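PDB 3EVT: phosphoglycerate dehydrogenase from Lactobacillus plantarum, which probably catalyses the NAD-dependent oxidation of 3-phosphoglycerate to 3-phosphonooxypyruvate, the first step of the phosphorylated pathway to serine. Local coordinates for residues Y38-V43 and T59-F64; A88-I93 and A286-I291. All coordinates share one frame; numbering follows the deposited sequence.

Interaction 1. Residues Y38-V43 and T59-F64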
loop_
_atom_site.group_PDB
_atom_site.type_symbol
_atom_site.label_atom_id
_atom_site.label_comp_id
_atom_site.label_asym_id
_atom_site.label_seq_id
_atom_site.Cartn_x
_atom_site.Cartn_y
_atom_site.Cartn_z
ATOM N N TYR A 38 33.759 12.356 20.826
ATOM C CA TYR A 38 32.792 13.418 20.580
ATOM C C TYR A 38 32.700 13.930 19.133
ATOM O O TYR A 38 31.615 14.020 18.564
ATOM C CB TYR A 38 33.039 14.589 21.535
ATOM C CG TYR A 38 32.717 14.316 22.997
ATOM C CD1 TYR A 38 32.374 13.048 23.428
ATOM C CD2 TYR A 38 32.797 15.326 23.939
ATOM C CE1 TYR A 38 32.097 12.804 24.753
ATOM C CE2 TYR A 38 32.532 15.096 25.269
ATOM C CZ TYR A 38 32.180 13.836 25.674
ATOM O OH TYR A 38 31.899 13.595 27.008
ATOM N N ASP A 39 33.819 14.308 18.536
ATOM C CA ASP A 39 33.727 14.953 17.229
ATOM C C ASP A 39 33.589 13.905 16.105
ATOM O O ASP A 39 33.493 14.236 14.935
ATOM C CB ASP A 39 34.911 15.912 17.003
ATOM C CG ASP A 39 34.847 17.147 17.911
ATOM O OD1 ASP A 39 33.901 17.225 18.734
ATOM O OD2 ASP A 39 35.729 18.042 17.797
ATOM N N GLN A 40 33.573 12.640 16.513
ATOM C CA GLN A 40 33.371 11.495 15.635
ATOM C C GLN A 40 31.884 11.161 15.374
ATOM O O GLN A 40 31.518 10.629 14.315
ATOM C CB GLN A 40 33.963 10.286 16.323
ATOM C CG GLN A 40 35.429 10.423 16.606
ATOM C CD GLN A 40 36.128 10.571 15.313
ATOM O OE1 GLN A 40 36.706 9.599 14.780
ATOM N NE2 GLN A 40 36.024 11.768 14.741
ATOM N N ILE A 41 31.066 11.415 16.398
ATOM C CA ILE A 41 29.625 11.161 16.400
ATOM C C ILE A 41 28.849 11.943 15.309
ATOM O O ILE A 41 28.646 13.138 15.410
ATOM C CB ILE A 41 29.068 11.452 17.838
ATOM C CG1 ILE A 41 29.834 10.582 18.840
ATOM C CG2 ILE A 41 27.552 11.274 17.921
ATOM C CD1 ILE A 41 29.591 10.903 20.316
ATOM N N GLU A 42 28.391 11.256 14.268
ATOM C CA GLU A 42 27.606 11.987 13.260
ATOM C C GLU A 42 26.103 11.771 13.411
ATOM O O GLU A 42 25.296 12.551 12.921
ATOM C CB GLU A 42 28.061 11.640 11.842
ATOM C CG GLU A 42 29.508 12.003 11.572
ATOM C CD GLU A 42 29.920 11.655 10.137
ATOM O OE1 GLU A 42 29.113 11.834 9.200
ATOM O OE2 GLU A 42 31.054 11.172 9.953
ATOM N N VAL A 43 25.751 10.695 14.095
ATOM C CA VAL A 43 24.368 10.353 14.308
ATOM C C VAL A 43 24.125 9.944 15.779
ATOM O O VAL A 43 24.990 9.373 16.443
ATOM C CB VAL A 43 23.974 9.206 13.400
ATOM C CG1 VAL A 43 22.532 8.780 13.676
ATOM C CG2 VAL A 43 24.232 9.598 11.929
ATOM N N THR A 59 33.608 22.196 16.742
ATOM C CA THR A 59 34.255 21.211 15.914
ATOM C C THR A 59 33.512 19.827 15.837
ATOM O O THR A 59 34.097 18.823 15.409
ATOM C CB THR A 59 35.634 20.961 16.494
ATOM O OG1 THR A 59 35.475 20.647 17.886
ATOM C CG2 THR A 59 36.531 22.237 16.332
ATOM N N ASN A 60 32.248 19.775 16.255
ATOM C CA ASN A 60 31.505 18.520 16.234
ATOM C C ASN A 60 31.099 18.238 14.793
ATOM O O ASN A 60 31.113 19.143 13.966
ATOM C CB ASN A 60 30.287 18.576 17.165
ATOM C CG ASN A 60 29.141 19.394 16.603
ATOM O OD1 ASN A 60 28.316 18.898 15.836
ATOM N ND2 ASN A 60 29.034 20.627 17.045
ATOM N N GLN A 61 30.693 17.013 14.501
ATOM C CA GLN A 61 30.200 16.697 13.164
ATOM C C GLN A 61 28.818 16.085 13.192
ATOM O O GLN A 61 28.517 15.176 12.401
ATOM C CB GLN A 61 31.156 15.744 12.494
ATOM C CG GLN A 61 32.540 16.323 12.386
ATOM C CD GLN A 61 33.430 15.460 11.550
ATOM O OE1 GLN A 61 33.342 15.487 10.306
ATOM N NE2 GLN A 61 34.281 14.663 12.209
ATOM N N LEU A 62 27.972 16.554 14.100
ATOM C CA LEU A 62 26.677 15.893 14.264
ATOM C C LEU A 62 25.789 16.280 13.107
ATOM O O LEU A 62 25.696 17.464 12.739
ATOM C CB LEU A 62 26.013 16.238 15.599
ATOM C CG LEU A 62 24.691 15.550 15.925
ATOM C CD1 LEU A 62 24.901 14.059 16.180
ATOM C CD2 LEU A 62 23.980 16.214 17.148
ATOM N N LYS A 63 25.129 15.277 12.525
ATOM C CA LYS A 63 24.339 15.518 11.347
ATOM C C LYS A 63 22.872 15.052 11.476
ATOM O O LYS A 63 21.983 15.615 10.872
ATOM C CB LYS A 63 25.039 14.853 10.160
ATOM C CG LYS A 63 26.416 15.430 9.818
ATOM C CD LYS A 63 26.935 14.849 8.501
ATOM C CE LYS A 63 28.445 14.587 8.541
ATOM N NZ LYS A 63 29.174 15.661 9.259
ATOM N N PHE A 64 22.613 14.018 12.267
ATOM C CA PHE A 64 21.266 13.450 12.347
ATOM C C PHE A 64 20.992 12.967 13.770
ATOM O O PHE A 64 21.716 12.136 14.267
ATOM C CB PHE A 64 21.114 12.319 11.276
ATOM C CG PHE A 64 19.923 11.345 11.497
ATOM C CD1 PHE A 64 18.652 11.804 11.861
ATOM C CD2 PHE A 64 20.092 9.977 11.246
ATOM C CE1 PHE A 64 17.564 10.903 12.033
ATOM C CE2 PHE A 64 19.034 9.055 11.381
ATOM C CZ PHE A 64 17.766 9.513 11.811
HETATM O O HOH W 1 30.280 15.324 16.500
#

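Interaction 2. Residues A88-I93 and A286-I291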
loop_
_atom_site.group_PDB
_atom_site.type_symbol
_atom_site.label_atom_id
_atom_site.label_comp_id
_atom_site.label_asym_id
_atom_site.label_seq_id
_atom_site.Cartn_x
_atom_site.Cartn_y
_atom_site.Cartn_z
ATOM N N ALA A 88 14.460 13.316 13.435
ATOM C CA ALA A 88 13.218 12.561 13.215
ATOM C C ALA A 88 12.780 12.051 14.565
ATOM O O ALA A 88 13.624 11.925 15.479
ATOM C CB ALA A 88 13.416 11.395 12.263
ATOM N N ASN A 89 11.471 11.763 14.685
ATOM C CA ASN A 89 10.888 11.190 15.887
ATOM C C ASN A 89 10.177 9.882 15.559
ATOM O O ASN A 89 10.468 9.263 14.530
ATOM C CB ASN A 89 9.993 12.208 16.588
ATOM C CG ASN A 89 8.741 12.471 15.839
ATOM O OD1 ASN A 89 8.489 11.879 14.790
ATOM N ND2 ASN A 89 7.928 13.378 16.367
ATOM N N THR A 90 9.288 9.441 16.455
ATOM C CA THR A 90 8.608 8.149 16.358
ATOM C C THR A 90 7.072 8.250 16.347
ATOM O O THR A 90 6.392 7.376 16.892
ATOM C CB THR A 90 8.967 7.255 17.554
ATOM O OG1 THR A 90 8.932 8.063 18.739
ATOM C CG2 THR A 90 10.384 6.607 17.387
ATOM N N SER A 91 6.507 9.283 15.744
ATOM C CA SER A 91 5.053 9.302 15.636
ATOM C C SER A 91 4.446 8.370 14.591
ATOM O O SER A 91 5.146 7.787 13.752
ATOM C CB SER A 91 4.507 10.720 15.458
ATOM O OG SER A 91 5.166 11.363 14.413
ATOM N N GLY A 92 3.124 8.188 14.675
ATOM C CA GLY A 92 2.384 7.455 13.648
ATOM C C GLY A 92 2.365 5.939 13.731
ATOM O O GLY A 92 1.771 5.266 12.860
ATOM N N ILE A 93 3.001 5.381 14.766
ATOM C CA ILE A 93 3.177 3.920 14.817
ATOM C C ILE A 93 1.869 3.145 14.913
ATOM O O ILE A 93 1.600 2.241 14.091
ATOM C CB ILE A 93 4.102 3.464 15.944
ATOM C CG1 ILE A 93 5.498 4.106 15.776
ATOM C CG2 ILE A 93 4.160 1.905 15.902
ATOM C CD1 ILE A 93 6.476 3.804 16.933
ATOM N N ALA A 286 10.548 -2.939 19.410
ATOM C CA ALA A 286 10.336 -3.517 18.092
ATOM C C ALA A 286 9.749 -2.579 17.035
ATOM O O ALA A 286 9.644 -2.956 15.869
ATOM C CB ALA A 286 9.429 -4.767 18.198
ATOM N N THR A 287 9.285 -1.403 17.429
ATOM C CA THR A 287 8.553 -0.568 16.480
ATOM C C THR A 287 9.381 0.656 16.201
ATOM O O THR A 287 9.356 1.233 15.114
ATOM C CB THR A 287 7.174 -0.094 17.049
ATOM O OG1 THR A 287 7.336 0.494 18.349
ATOM C CG2 THR A 287 6.173 -1.238 17.101
ATOM N N VAL A 288 10.110 1.056 17.221
ATOM C CA VAL A 288 10.914 2.225 17.112
ATOM C C VAL A 288 12.211 1.969 16.278
ATOM O O VAL A 288 12.645 2.831 15.521
ATOM C CB VAL A 288 11.267 2.690 18.502
ATOM C CG1 VAL A 288 12.369 3.714 18.428
ATOM C CG2 VAL A 288 9.993 3.245 19.177
ATOM N N PHE A 289 12.802 0.787 16.406
ATOM C CA PHE A 289 14.074 0.515 15.724
ATOM C C PHE A 289 14.003 0.577 14.191
ATOM O O PHE A 289 14.869 1.201 13.578
ATOM C CB PHE A 289 14.709 -0.809 16.158
ATOM C CG PHE A 289 16.046 -1.070 15.483
ATOM C CD1 PHE A 289 17.188 -0.357 15.870
ATOM C CD2 PHE A 289 16.150 -1.983 14.437
ATOM C CE1 PHE A 289 18.450 -0.565 15.239
ATOM C CE2 PHE A 289 17.417 -2.201 13.775
ATOM C CZ PHE A 289 18.558 -1.486 14.174
ATOM N N PRO A 290 12.968 -0.044 13.562
ATOM C CA PRO A 290 12.841 0.070 12.089
ATOM C C PRO A 290 12.751 1.525 11.601
ATOM O O PRO A 290 13.183 1.815 10.468
ATOM C CB PRO A 290 11.520 -0.634 11.797
ATOM C CG PRO A 290 11.341 -1.620 12.911
ATOM C CD PRO A 290 11.934 -0.933 14.137
ATOM N N ILE A 291 12.182 2.416 12.432
ATOM C CA ILE A 291 12.155 3.844 12.096
ATOM C C ILE A 291 13.581 4.415 11.945
ATOM O O ILE A 291 13.909 4.972 10.910
ATOM C CB ILE A 291 11.268 4.714 13.044
ATOM C CG1 ILE A 291 9.796 4.315 12.893
ATOM C CG2 ILE A 291 11.393 6.221 12.685
ATOM C CD1 ILE A 291 8.851 4.909 14.006
#

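Interaction 1. Residues Y38-V43 and T59-F64
Residues 38-43 and 59-64 meet as two parallel chains that lead into neighbouring strands of the five-stranded sheet. Strands 41-45 and 64-66 are joined through helix 50-56, a beta-alpha-beta crossover in the domain that probably binds substrate, as in related D-2-hydroxyacid dehydrogenases. The regular bridge pairs Val43 with Phe64. Just before it, Glu42 O accepts two backbone donors, Lys63 N at 2.8 Å and Phe64 N at 3.1 Å. Further out no direct backbone-to-backbone hydrogen bond joins the two chains. A water bridges them there, donating to Tyr38 O and Ile41 O and accepting from Gln61 N. The extended Gln61 side chain reaches back, and NE2 donates to Asp39 O at 2.9 Å. At the far end from the bridge Thr59 OG1 donates to Asp39 OD2 at 2.6 Å, on the syn side but 29° out of the carboxylate plane. Asp39 OD1 takes a salt bridge from Arg57. With an alanine at this position, Thr59 OG1 would probably lose its acceptor and Arg57 its charge partner. Glu42 and Lys63 run alongside each other, with a long salt bridge of 3.8 Å from Glu42 OE1 to Lys63 NZ. On the buried side, Val43 CG1 is anti to its backbone N (chi1 177°), which brings it 3.6 Å from Phe64 CD2.

Interaction 2. Residues A88-I93 and A286-I291
Apolar packing carries most of the contact between the loop and helix start at Asn89-Ile93 and the side of helix 284-302. Thr90 CG2 sits against both methyls of Val288, 3.7 Å from CG1 and 3.8 Å from CG2. Ile93 crosses Thr287 and Ile291 at an angle. Its CG2 lies 3.8 Å from Thr287 CB. With Ile93 CD1 anti to CA (chi2 175°), the chain reaches out past Thr287 OG1 to within 3.9 Å of Ile291 CD1. Ile291 CG2 also lies 3.7 Å from Asn89 O. The loop probably forms part of the hinge between the two domains, as in related D-2-hydroxyacid dehydrogenases: Gly92 is the N-cap of helix 93-110, which follows strand 86-88 and leads on to the NAD-binding domain, while helix 284-302 comes after the last strand of that domain's sheet. The second subunit reaches the same helix, where its Gly137 packs on Pro290. Polar bonds hold the loop from within and behind. Ser91 N and OG both make weak bonds to Asn89 OD1. Asn89 ND2 donates to Ala70 O, and Asn89 O accepts from Gln66 and Asn308.

Overall arrangement
Both segments of interaction 1 come before interaction 2 in the chain, and the two centres are about 22 Å apart. Both contacts belong to the domain built on the five-stranded parallel sheet. Interaction 1 pairs the start of strand 41-45 with the lead-in to 64-66; interaction 2 starts at the end of strand 86-88, the next strand across. They touch, with Phe64 CE1 4.2 Å from Ala88 N. Helix 284-302 is shared: Phe292, Asn295 and Phe299 meet interaction 1, while residues 286-291 form half of interaction 2. From the chain centre, the centre of interaction 1 lies about 33 Å away, in the outer sheet domain; that of interaction 2 lies about 12 Å away, probably near the interdomain hinge, as in relatives.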